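PDB 4TKC: mannose recognizing lectin from Marasmius oreades, which binds mannose in pockets of a bulb-type lectin fold and probably serves as a carbohydrate-recognising lectin. Local coordinates for residues L11-R19 with N57-T65; W80-Y91 with V103-W112. One frame throughout, in Å; residues are numbered along the deposited sequence.

Interaction 1 of 2, residues L11-R19 with N57-T65; sequences LPENGVIGR and NASFVKMQT. With BMA (beta-D-mannopyranose), chain B.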
loop_
_atom_site.group_PDB
_atom_site.type_symbol
_atom_site.label_atom_id
_atom_site.label_comp_id
_atom_site.label_asym_id
_atom_site.label_seq_id
_atom_site.Cartn_x
_atom_site.Cartn_y
_atom_site.Cartn_z
ATOM N N LEU A 11 -0.918 -3.417 -9.018
ATOM C CA LEU A 11 -0.014 -2.814 -8.036
ATOM C C LEU A 11 1.034 -2.011 -8.777
ATOM O O LEU A 11 1.918 -2.572 -9.399
ATOM C CB LEU A 11 0.674 -3.906 -7.195
ATOM C CG LEU A 11 1.195 -3.440 -5.845
ATOM C CD1 LEU A 11 0.058 -2.915 -4.967
ATOM C CD2 LEU A 11 1.940 -4.545 -5.138
ATOM N N PRO A 12 0.891 -0.688 -8.823
ATOM C CA PRO A 12 1.909 0.160 -9.451
ATOM C C PRO A 12 3.147 0.380 -8.555
ATOM O O PRO A 12 3.192 -0.129 -7.441
ATOM C CB PRO A 12 1.164 1.488 -9.675
ATOM C CG PRO A 12 0.008 1.462 -8.750
ATOM C CD PRO A 12 -0.158 0.106 -8.157
ATOM N N GLU A 13 4.181 1.017 -9.108
ATOM C CA GLU A 13 5.337 1.428 -8.290
ATOM C C GLU A 13 4.903 2.185 -7.039
ATOM O O GLU A 13 3.946 2.952 -7.077
ATOM C CB GLU A 13 6.339 2.252 -9.091
ATOM C CG GLU A 13 6.999 1.436 -10.218
ATOM C CD GLU A 13 8.071 2.237 -10.971
ATOM O OE1 GLU A 13 8.589 3.230 -10.407
ATOM O OE2 GLU A 13 8.368 1.906 -12.135
ATOM N N ASN A 14 5.540 1.759 -5.970
ATOM C CA ASN A 14 5.211 2.214 -4.591
ATOM C C ASN A 14 3.934 1.624 -4.038
ATOM O O ASN A 14 3.490 1.961 -2.955
ATOM C CB ASN A 14 5.156 3.749 -4.440
ATOM C CG ASN A 14 6.514 4.367 -4.578
ATOM O OD1 ASN A 14 7.484 3.878 -3.967
ATOM N ND2 ASN A 14 6.635 5.342 -5.465
ATOM N N GLY A 15 3.318 0.719 -4.777
ATOM C CA GLY A 15 2.152 0.051 -4.277
ATOM C C GLY A 15 2.499 -1.018 -3.247
ATOM O O GLY A 15 3.400 -1.836 -3.476
ATOM N N VAL A 16 1.633 -1.178 -2.241
ATOM C CA VAL A 16 1.824 -2.162 -1.213
ATOM C C VAL A 16 0.519 -2.839 -0.857
ATOM O O VAL A 16 -0.512 -2.192 -0.652
ATOM C CB VAL A 16 2.372 -1.529 0.098
ATOM C CG1 VAL A 16 2.282 -2.540 1.236
ATOM C CG2 VAL A 16 3.810 -1.122 -0.117
ATOM N N ILE A 17 0.576 -4.184 -0.853
ATOM C CA ILE A 17 -0.517 -5.016 -0.323
ATOM C C ILE A 17 -0.145 -5.629 1.017
ATOM O O ILE A 17 0.844 -6.362 1.099
ATOM C CB ILE A 17 -0.785 -6.288 -1.175
ATOM C CG1 ILE A 17 -0.737 -6.031 -2.657
ATOM C CG2 ILE A 17 -2.093 -6.932 -0.761
ATOM C CD1 ILE A 17 -0.926 -7.298 -3.459
ATOM N N GLY A 18 -0.871 -5.283 2.092
ATOM C CA GLY A 18 -0.626 -5.937 3.344
ATOM C C GLY A 18 -1.615 -7.039 3.679
ATOM O O GLY A 18 -2.406 -7.433 2.805
ATOM N N ARG A 19 -1.491 -7.642 4.853
ATOM C CA ARG A 19 -2.346 -8.763 5.286
ATOM C C ARG A 19 -3.803 -8.355 5.321
ATOM O O ARG A 19 -4.134 -7.276 5.887
ATOM C CB ARG A 19 -1.938 -9.293 6.648
ATOM C CG ARG A 19 -0.527 -9.827 6.692
ATOM C CD ARG A 19 -0.134 -10.336 8.065
ATOM N NE ARG A 19 1.164 -10.987 8.023
ATOM C CZ ARG A 19 1.786 -11.498 9.080
ATOM N NH1 ARG A 19 2.962 -12.089 8.955
ATOM N NH2 ARG A 19 1.191 -11.484 10.258
ATOM N N ASN A 57 5.778 -16.116 6.643
ATOM C CA ASN A 57 5.372 -14.985 7.517
ATOM C C ASN A 57 5.439 -13.653 6.772
ATOM O O ASN A 57 5.865 -12.622 7.340
ATOM C CB ASN A 57 6.203 -14.933 8.794
ATOM C CG ASN A 57 5.504 -14.178 9.890
ATOM O OD1 ASN A 57 4.289 -14.305 10.083
ATOM N ND2 ASN A 57 6.261 -13.339 10.579
ATOM N N ALA A 58 4.985 -13.633 5.519
ATOM C CA ALA A 58 4.896 -12.393 4.767
ATOM C C ALA A 58 3.973 -11.391 5.459
ATOM O O ALA A 58 2.881 -11.757 5.931
ATOM C CB ALA A 58 4.406 -12.643 3.369
ATOM N N SER A 59 4.461 -10.141 5.560
ATOM C CA SER A 59 3.658 -9.024 6.022
ATOM C C SER A 59 3.065 -8.213 4.862
ATOM O O SER A 59 1.946 -7.689 4.949
ATOM C CB SER A 59 4.541 -8.137 6.883
ATOM O OG SER A 59 3.871 -7.008 7.389
ATOM N N PHE A 60 3.834 -8.033 3.800
ATOM C CA PHE A 60 3.346 -7.219 2.697
ATOM C C PHE A 60 4.124 -7.558 1.407
ATOM O O PHE A 60 5.246 -8.043 1.480
ATOM C CB PHE A 60 3.378 -5.691 3.054
ATOM C CG PHE A 60 4.754 -5.143 3.268
ATOM C CD1 PHE A 60 5.283 -5.085 4.550
ATOM C CD2 PHE A 60 5.453 -4.526 2.237
ATOM C CE1 PHE A 60 6.530 -4.548 4.772
ATOM C CE2 PHE A 60 6.713 -3.982 2.469
ATOM C CZ PHE A 60 7.248 -4.006 3.741
ATOM N N VAL A 61 3.535 -7.147 0.284
ATOM C CA VAL A 61 4.163 -7.164 -1.033
ATOM C C VAL A 61 4.249 -5.733 -1.574
ATOM O O VAL A 61 3.273 -4.992 -1.484
ATOM C CB VAL A 61 3.309 -8.028 -1.992
ATOM C CG1 VAL A 61 3.707 -7.857 -3.455
ATOM C CG2 VAL A 61 3.426 -9.500 -1.626
ATOM N N LYS A 62 5.412 -5.359 -2.105
ATOM C CA LYS A 62 5.616 -4.027 -2.625
ATOM C C LYS A 62 6.180 -4.144 -4.041
ATOM O O LYS A 62 7.241 -4.766 -4.245
ATOM C CB LYS A 62 6.582 -3.248 -1.701
ATOM C CG LYS A 62 6.816 -1.796 -2.133
ATOM C CD LYS A 62 7.443 -1.012 -0.990
ATOM C CE LYS A 62 7.424 0.489 -1.215
ATOM N NZ LYS A 62 8.167 1.288 -0.189
ATOM N N MET A 63 5.526 -3.418 -4.950
ATOM C CA MET A 63 6.027 -3.224 -6.314
ATOM C C MET A 63 6.927 -1.986 -6.252
ATOM O O MET A 63 6.425 -0.852 -6.042
ATOM C CB MET A 63 4.858 -3.044 -7.311
ATOM C CG MET A 63 5.241 -2.696 -8.735
ATOM S SD MET A 63 5.896 -4.068 -9.682
ATOM C CE MET A 63 7.644 -3.869 -9.464
ATOM N N GLN A 64 8.226 -2.185 -6.248
ATOM C CA GLN A 64 9.145 -1.096 -5.912
ATOM C C GLN A 64 9.543 -0.239 -7.102
ATOM O O GLN A 64 9.581 -0.707 -8.268
ATOM C CB GLN A 64 10.413 -1.695 -5.305
ATOM C CG GLN A 64 10.139 -2.506 -4.056
ATOM C CD GLN A 64 11.373 -3.073 -3.406
ATOM O OE1 GLN A 64 12.430 -3.261 -4.032
ATOM N NE2 GLN A 64 11.223 -3.417 -2.139
ATOM N N THR A 65 10.020 0.965 -6.772
ATOM C CA THR A 65 10.511 1.857 -7.805
ATOM C C THR A 65 11.818 1.360 -8.469
ATOM O O THR A 65 12.178 1.870 -9.533
ATOM C CB THR A 65 10.777 3.241 -7.252
ATOM O OG1 THR A 65 11.642 3.109 -6.131
ATOM C CG2 THR A 65 9.478 3.934 -6.789
HETATM C C1 BMA B . 17.111 -5.876 -4.054
HETATM C C2 BMA B . 16.149 -4.701 -3.909
HETATM C C3 BMA B . 15.674 -4.693 -2.466
HETATM C C4 BMA B . 15.084 -6.056 -2.067
HETATM C C5 BMA B . 16.057 -7.203 -2.361
HETATM C C6 BMA B . 15.440 -8.546 -1.971
HETATM O O1 BMA B . 17.566 -5.833 -5.410
HETATM O O2 BMA B . 15.074 -4.802 -4.852
HETATM O O3 BMA B . 14.731 -3.629 -2.321
HETATM O O4 BMA B . 14.765 -6.078 -0.674
HETATM O O5 BMA B . 16.420 -7.103 -3.744
HETATM O O6 BMA B . 15.650 -9.588 -2.940
HETATM O O HOH W 1 9.211 1.606 -4.127
HETATM O O HOH W 2 7.860 3.828 -1.184
#
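With CG anti to its carbonyl carbon (chi1 -61°) and the chain extended as far as NE, Arg19 lays its guanidinium alongside the backbone that leads into strand 60-63. The edge carrying NE and NH1 turns to the carbonyl of Ala58, whose oxygen lies close to the guanidinium plane: NE to Ala58 O is 2.8 Å and NH1 to Ala58 O 3.0 Å, two donors on one acceptor. NH1 also reaches Asn57 OD1 at 2.8 Å, arriving above the plane of that amide, and the two flat groups are inclined at 64°. Beyond this end, strands 15-18 and 60-63 run antiparallel at the margin of one sheet of the β-prism fold of bulb-type lectins. Ile17 and Val61 form a hydrogen-bonded pair, each N giving to the other's O at 2.9 Å. Beside it, the methyl CG2 of Val16 rests on the aliphatic chain of Lys62, 3.7 Å from its CG, while CG1 touches CB of Phe60. On the face that bears Ile17, Val61 and Met63, the side chain of Leu11 from strand 10-12 lies alongside that of Met63, the two pointing opposite ways, with Leu11 CD2 3.9 Å from Met63 CB. The type II turn from Pro12 to Gly15 carries the chain across from strand 10-12, and Asn14 N joins it to Met63 O at 2.8 Å. Two waters gather at Asn14 OD1, one accepting from Thr65 N and the other from Lys62 NZ, which also bonds Pro6 O of the second subunit. Polar groups thus secure both ends of a largely apolar strand pair: the arginine holds a main-chain oxygen with two nitrogens, probably fixing the rotation of its guanidinium, and the asparagine joins turn and strand partly through water.

Interaction 2 of 2, residues W80-Y91 with V103-W112; sequences WHTATNGDDHPY and VYAKGGKAVW. With BMA (beta-D-mannopyranose), chain B; MAN (alpha-D-mannopyranose), chain D.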
loop_
_atom_site.group_PDB
_atom_site.type_symbol
_atom_site.label_atom_id
_atom_site.label_comp_id
_atom_site.label_asym_id
_atom_site.label_seq_id
_atom_site.Cartn_x
_atom_site.Cartn_y
_atom_site.Cartn_z
ATOM N N TRP A 80 10.255 -13.064 -0.751
ATOM C CA TRP A 80 9.908 -13.409 -2.164
ATOM C C TRP A 80 10.327 -12.247 -3.041
ATOM O O TRP A 80 10.216 -11.092 -2.611
ATOM C CB TRP A 80 8.404 -13.565 -2.323
ATOM C CG TRP A 80 7.961 -13.647 -3.784
ATOM C CD1 TRP A 80 8.333 -14.582 -4.724
ATOM C CD2 TRP A 80 7.019 -12.780 -4.418
ATOM N NE1 TRP A 80 7.721 -14.287 -5.928
ATOM C CE2 TRP A 80 6.876 -13.220 -5.759
ATOM C CE3 TRP A 80 6.250 -11.673 -3.959
ATOM C CZ2 TRP A 80 6.034 -12.593 -6.663
ATOM C CZ3 TRP A 80 5.369 -11.079 -4.844
ATOM C CH2 TRP A 80 5.260 -11.562 -6.199
ATOM N N HIS A 81 10.899 -12.470 -4.207
ATOM C CA HIS A 81 11.107 -11.382 -5.135
ATOM C C HIS A 81 11.113 -11.887 -6.565
ATOM O O HIS A 81 11.473 -13.032 -6.841
ATOM C CB HIS A 81 12.366 -10.573 -4.780
ATOM C CG HIS A 81 13.614 -11.377 -4.770
ATOM N ND1 HIS A 81 14.547 -11.314 -5.787
ATOM C CD2 HIS A 81 14.090 -12.269 -3.873
ATOM C CE1 HIS A 81 15.548 -12.134 -5.513
ATOM N NE2 HIS A 81 15.276 -12.755 -4.377
ATOM N N THR A 82 10.564 -11.069 -7.447
ATOM C CA THR A 82 10.512 -11.349 -8.888
ATOM C C THR A 82 11.841 -11.115 -9.612
ATOM O O THR A 82 12.039 -11.625 -10.725
ATOM C CB THR A 82 9.418 -10.528 -9.565
ATOM O OG1 THR A 82 9.688 -9.129 -9.308
ATOM C CG2 THR A 82 8.058 -10.860 -8.945
ATOM N N ALA A 83 12.798 -10.467 -8.961
ATOM C CA ALA A 83 14.113 -10.201 -9.560
ATOM C C ALA A 83 14.018 -9.525 -10.930
ATOM O O ALA A 83 14.773 -9.814 -11.850
ATOM C CB ALA A 83 14.988 -11.451 -9.589
ATOM N N THR A 84 13.138 -8.539 -10.992
ATOM C CA THR A 84 12.821 -7.820 -12.186
ATOM C C THR A 84 13.425 -6.411 -12.265
ATOM O O THR A 84 13.096 -5.656 -13.203
ATOM C CB THR A 84 11.301 -7.757 -12.376
ATOM O OG1 THR A 84 10.641 -7.471 -11.149
ATOM C CG2 THR A 84 10.807 -9.084 -12.844
ATOM N N ASN A 85 14.350 -6.112 -11.335
ATOM C CA ASN A 85 15.026 -4.816 -11.205
ATOM C C ASN A 85 15.467 -4.348 -12.580
ATOM O O ASN A 85 16.109 -5.101 -13.303
ATOM C CB ASN A 85 16.336 -4.906 -10.384
ATOM C CG ASN A 85 16.151 -5.412 -8.985
ATOM O OD1 ASN A 85 16.434 -4.685 -7.992
ATOM N ND2 ASN A 85 15.734 -6.645 -8.863
ATOM N N GLY A 86 15.132 -3.126 -12.927
ATOM C CA GLY A 86 15.581 -2.521 -14.149
ATOM C C GLY A 86 15.147 -1.068 -14.228
ATOM O O GLY A 86 14.525 -0.516 -13.298
ATOM N N ASP A 87 15.405 -0.476 -15.395
ATOM C CA ASP A 87 15.152 0.944 -15.639
ATOM C C ASP A 87 13.982 1.202 -16.613
ATOM O O ASP A 87 13.745 2.353 -16.986
ATOM C CB ASP A 87 16.402 1.622 -16.209
ATOM C CG ASP A 87 17.585 1.566 -15.268
ATOM O OD1 ASP A 87 17.428 1.920 -14.081
ATOM O OD2 ASP A 87 18.692 1.214 -15.738
ATOM N N ASP A 88 13.227 0.153 -16.963
ATOM C CA ASP A 88 12.143 0.268 -17.958
ATOM C C ASP A 88 10.823 0.673 -17.277
ATOM O O ASP A 88 9.838 -0.066 -17.364
ATOM C CB ASP A 88 11.977 -1.017 -18.759
ATOM C CG ASP A 88 13.076 -1.200 -19.786
ATOM O OD1 ASP A 88 13.777 -0.209 -20.094
ATOM O OD2 ASP A 88 13.225 -2.325 -20.304
ATOM N N HIS A 89 10.829 1.852 -16.660
ATOM C CA HIS A 89 9.671 2.414 -15.946
ATOM C C HIS A 89 8.573 2.845 -16.935
ATOM O O HIS A 89 8.882 3.306 -18.032
ATOM C CB HIS A 89 10.080 3.611 -15.076
ATOM C CG HIS A 89 11.110 3.259 -14.063
ATOM N ND1 HIS A 89 10.804 2.557 -12.914
ATOM C CD2 HIS A 89 12.457 3.345 -14.102
ATOM C CE1 HIS A 89 11.914 2.305 -12.244
ATOM N NE2 HIS A 89 12.929 2.804 -12.925
ATOM N N PRO A 90 7.297 2.752 -16.503
ATOM C CA PRO A 90 6.849 2.295 -15.169
ATOM C C PRO A 90 6.736 0.782 -15.088
ATOM O O PRO A 90 6.415 0.113 -16.122
ATOM C CB PRO A 90 5.442 2.886 -15.054
ATOM C CG PRO A 90 4.954 2.925 -16.469
ATOM C CD PRO A 90 6.167 3.223 -17.330
ATOM N N TYR A 91 6.868 0.212 -13.899
ATOM C CA TYR A 91 6.612 -1.226 -13.650
ATOM C C TYR A 91 5.271 -1.383 -12.960
ATOM O O TYR A 91 4.877 -0.508 -12.134
ATOM C CB TYR A 91 7.729 -1.768 -12.753
ATOM C CG TYR A 91 9.065 -1.918 -13.436
ATOM C CD1 TYR A 91 9.975 -0.882 -13.473
ATOM C CD2 TYR A 91 9.380 -3.125 -14.097
ATOM C CE1 TYR A 91 11.174 -0.981 -14.139
ATOM C CE2 TYR A 91 10.569 -3.243 -14.779
ATOM C CZ TYR A 91 11.457 -2.194 -14.810
ATOM O OH TYR A 91 12.626 -2.357 -15.494
ATOM N N VAL A 103 4.437 -9.169 -13.925
ATOM C CA VAL A 103 5.190 -7.888 -13.788
ATOM C C VAL A 103 5.472 -7.392 -15.194
ATOM O O VAL A 103 6.160 -8.076 -15.987
ATOM C CB VAL A 103 6.521 -8.025 -13.036
ATOM C CG1 VAL A 103 7.224 -6.673 -13.017
ATOM C CG2 VAL A 103 6.306 -8.537 -11.606
ATOM N N TYR A 104 4.842 -6.291 -15.544
ATOM C CA TYR A 104 5.044 -5.592 -16.788
ATOM C C TYR A 104 6.008 -4.420 -16.623
ATOM O O TYR A 104 5.868 -3.605 -15.676
ATOM C CB TYR A 104 3.720 -5.048 -17.324
ATOM C CG TYR A 104 2.796 -6.094 -17.933
ATOM C CD1 TYR A 104 3.067 -6.680 -19.185
ATOM C CD2 TYR A 104 1.692 -6.536 -17.245
ATOM C CE1 TYR A 104 2.230 -7.636 -19.707
ATOM C CE2 TYR A 104 0.829 -7.462 -17.795
ATOM C CZ TYR A 104 1.124 -8.029 -19.013
ATOM O OH TYR A 104 0.305 -9.004 -19.566
ATOM N N ALA A 105 6.973 -4.286 -17.511
ATOM C CA ALA A 105 7.786 -3.107 -17.697
ATOM C C ALA A 105 7.132 -2.225 -18.749
ATOM O O ALA A 105 6.041 -2.552 -19.229
ATOM C CB ALA A 105 9.209 -3.474 -18.095
ATOM N N LYS A 106 7.767 -1.085 -19.038
ATOM C CA LYS A 106 7.229 -0.124 -19.988
ATOM C C LYS A 106 6.689 -0.798 -21.246
ATOM O O LYS A 106 7.256 -1.764 -21.739
ATOM C CB LYS A 106 8.306 0.895 -20.387
ATOM C CG LYS A 106 7.804 2.061 -21.218
ATOM C CD LYS A 106 8.942 2.990 -21.619
ATOM C CE LYS A 106 8.498 3.993 -22.677
ATOM N NZ LYS A 106 9.608 4.870 -23.148
ATOM N N GLY A 107 5.574 -0.303 -21.766
ATOM C CA GLY A 107 5.132 -0.748 -23.075
ATOM C C GLY A 107 4.480 -2.110 -23.039
ATOM O O GLY A 107 4.383 -2.769 -24.058
ATOM N N GLY A 108 4.049 -2.536 -21.851
ATOM C CA GLY A 108 3.414 -3.844 -21.708
ATOM C C GLY A 108 4.334 -5.030 -21.950
ATOM O O GLY A 108 3.858 -6.101 -22.252
ATOM N N LYS A 109 5.619 -4.875 -21.631
ATOM C CA LYS A 109 6.609 -5.948 -21.729
ATOM C C LYS A 109 6.590 -6.821 -20.474
ATOM O O LYS A 109 6.925 -6.321 -19.394
ATOM C CB LYS A 109 8.011 -5.373 -21.957
ATOM C CG LYS A 109 9.164 -6.373 -22.004
ATOM C CD LYS A 109 8.968 -7.493 -23.005
ATOM C CE LYS A 109 10.050 -8.551 -22.789
ATOM N NZ LYS A 109 9.888 -9.700 -23.708
ATOM N N ALA A 110 6.143 -8.085 -20.606
ATOM C CA ALA A 110 6.098 -8.986 -19.478
ATOM C C ALA A 110 7.529 -9.367 -19.171
ATOM O O ALA A 110 8.226 -9.895 -20.061
ATOM C CB ALA A 110 5.232 -10.228 -19.778
ATOM N N VAL A 111 7.984 -9.097 -17.940
ATOM C CA VAL A 111 9.324 -9.499 -17.506
ATOM C C VAL A 111 9.346 -10.569 -16.394
ATOM O O VAL A 111 10.403 -11.075 -16.011
ATOM C CB VAL A 111 10.163 -8.276 -17.056
ATOM C CG1 VAL A 111 10.421 -7.372 -18.236
ATOM C CG2 VAL A 111 9.507 -7.430 -15.937
ATOM N N TRP A 112 8.167 -10.919 -15.912
ATOM C CA TRP A 112 7.992 -11.993 -14.954
ATOM C C TRP A 112 6.505 -12.366 -14.924
ATOM O O TRP A 112 5.610 -11.534 -15.141
ATOM C CB TRP A 112 8.464 -11.586 -13.552
ATOM C CG TRP A 112 8.343 -12.655 -12.508
ATOM C CD1 TRP A 112 9.325 -13.493 -12.090
ATOM C CD2 TRP A 112 7.184 -12.971 -11.706
ATOM N NE1 TRP A 112 8.848 -14.342 -11.130
ATOM C CE2 TRP A 112 7.544 -14.029 -10.859
ATOM C CE3 TRP A 112 5.865 -12.508 -11.674
ATOM C CZ2 TRP A 112 6.645 -14.600 -9.953
ATOM C CZ3 TRP A 112 4.992 -13.070 -10.798
ATOM C CH2 TRP A 112 5.387 -14.088 -9.922
HETATM C C1 BMA B . 17.111 -5.876 -4.054
HETATM C C2 BMA B . 16.149 -4.701 -3.909
HETATM C C3 BMA B . 15.674 -4.693 -2.466
HETATM C C4 BMA B . 15.084 -6.056 -2.067
HETATM C C5 BMA B . 16.057 -7.203 -2.361
HETATM C C6 BMA B . 15.440 -8.546 -1.971
HETATM O O1 BMA B . 17.566 -5.833 -5.410
HETATM O O2 BMA B . 15.074 -4.802 -4.852
HETATM O O3 BMA B . 14.731 -3.629 -2.321
HETATM O O4 BMA B . 14.765 -6.078 -0.674
HETATM O O5 BMA B . 16.420 -7.103 -3.744
HETATM O O6 BMA B . 15.650 -9.588 -2.940
HETATM C C1 MAN D . 0.165 -14.846 -21.408
HETATM C C2 MAN D . -0.867 -13.803 -20.995
HETATM C C3 MAN D . -0.278 -12.416 -21.233
HETATM C C4 MAN D . 1.055 -12.270 -20.480
HETATM C C5 MAN D . 2.015 -13.383 -20.913
HETATM C C6 MAN D . 3.273 -13.373 -20.080
HETATM O O1 MAN D . 0.365 -14.811 -22.806
HETATM O O2 MAN D . -1.195 -14.031 -19.653
HETATM O O3 MAN D . -1.201 -11.461 -20.760
HETATM O O4 MAN D . 1.607 -10.992 -20.749
HETATM O O5 MAN D . 1.403 -14.666 -20.777
HETATM O O6 MAN D . 4.211 -14.281 -20.616
HETATM O O HOH W 3 4.197 -1.419 -16.560
#
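Two sheets of the β-prism of this bulb-type lectin meet where the chain leaving strand 78-81 passes over the hairpin of strands 101-105 and 109-113. At one end the junction is aromatic. Trp80 directs its edge at the face of Trp112 in an offset edge-to-face pair, the six-membered rings 5.7 Å apart between centroids and their planes at 65°. Thr82 supplies a CH-pi contact to the same indole, its CG2 standing over the face of the six-membered ring, 3.7 Å from its centroid. That methyl also meets CG2 of Val103 tip to tip. Thr84 continues the seam with its own methyl, CG2, which lies 3.5 Å from Trp112 CB and also touches CG2 of Val111. The methyls face the hairpin while the hydroxyls turn to each other: Thr82 OG1 donates to Thr84 OG1, which in turn bonds Gly67 O. A classic β-bulge sets Val111 and Trp112 together opposite Val103, so neighbouring side chains both serve this seam. At the far end the loop returns to the hairpin at an inverse γ-turn centred on Asp88, followed by the cis peptide before Pro90. The ring of Tyr91 has CG anti to the carbonyl carbon (chi1 -72°), which places its CE2 3.6 Å from Ala105 CB. Tyr104, in the same hairpin, reaches the α-mannose, its OH hydrogen-bonded to the sugar's O4 at 2.7 Å and also to Gln96 NE2. The backbone hydrogen bond across the junction runs from Lys106 N to Asp88 O, 2.9 Å long, with the donor tilted 32° from the carbonyl plane.

How the interactions relate
Interactions 1 and 2, with centres about 14 Å apart, illustrate how a β-prism joins its parts through a side chain that reaches from one contact into the other. Glu13, in the turn of interaction 1, directs OE2 to the loop of interaction 2, where it lies 2.6 Å from His89 ND1 and 2.9 Å from Tyr91 N, both probable hydrogen bonds. One carboxylate oxygen thus ties the 11-19 turn to the 80-91 loop. Both contacts also border the β-mannose pocket: Gln64 comes from interaction 1, His81 and Asn85 from interaction 2, and Asp66, Asn68 and Tyr72 lie between them in sequence. The α-mannose pocket draws Tyr104 and Ala110 from interaction 2, whereas the side chain of Met63 in interaction 1 remains about 14 Å from that sugar.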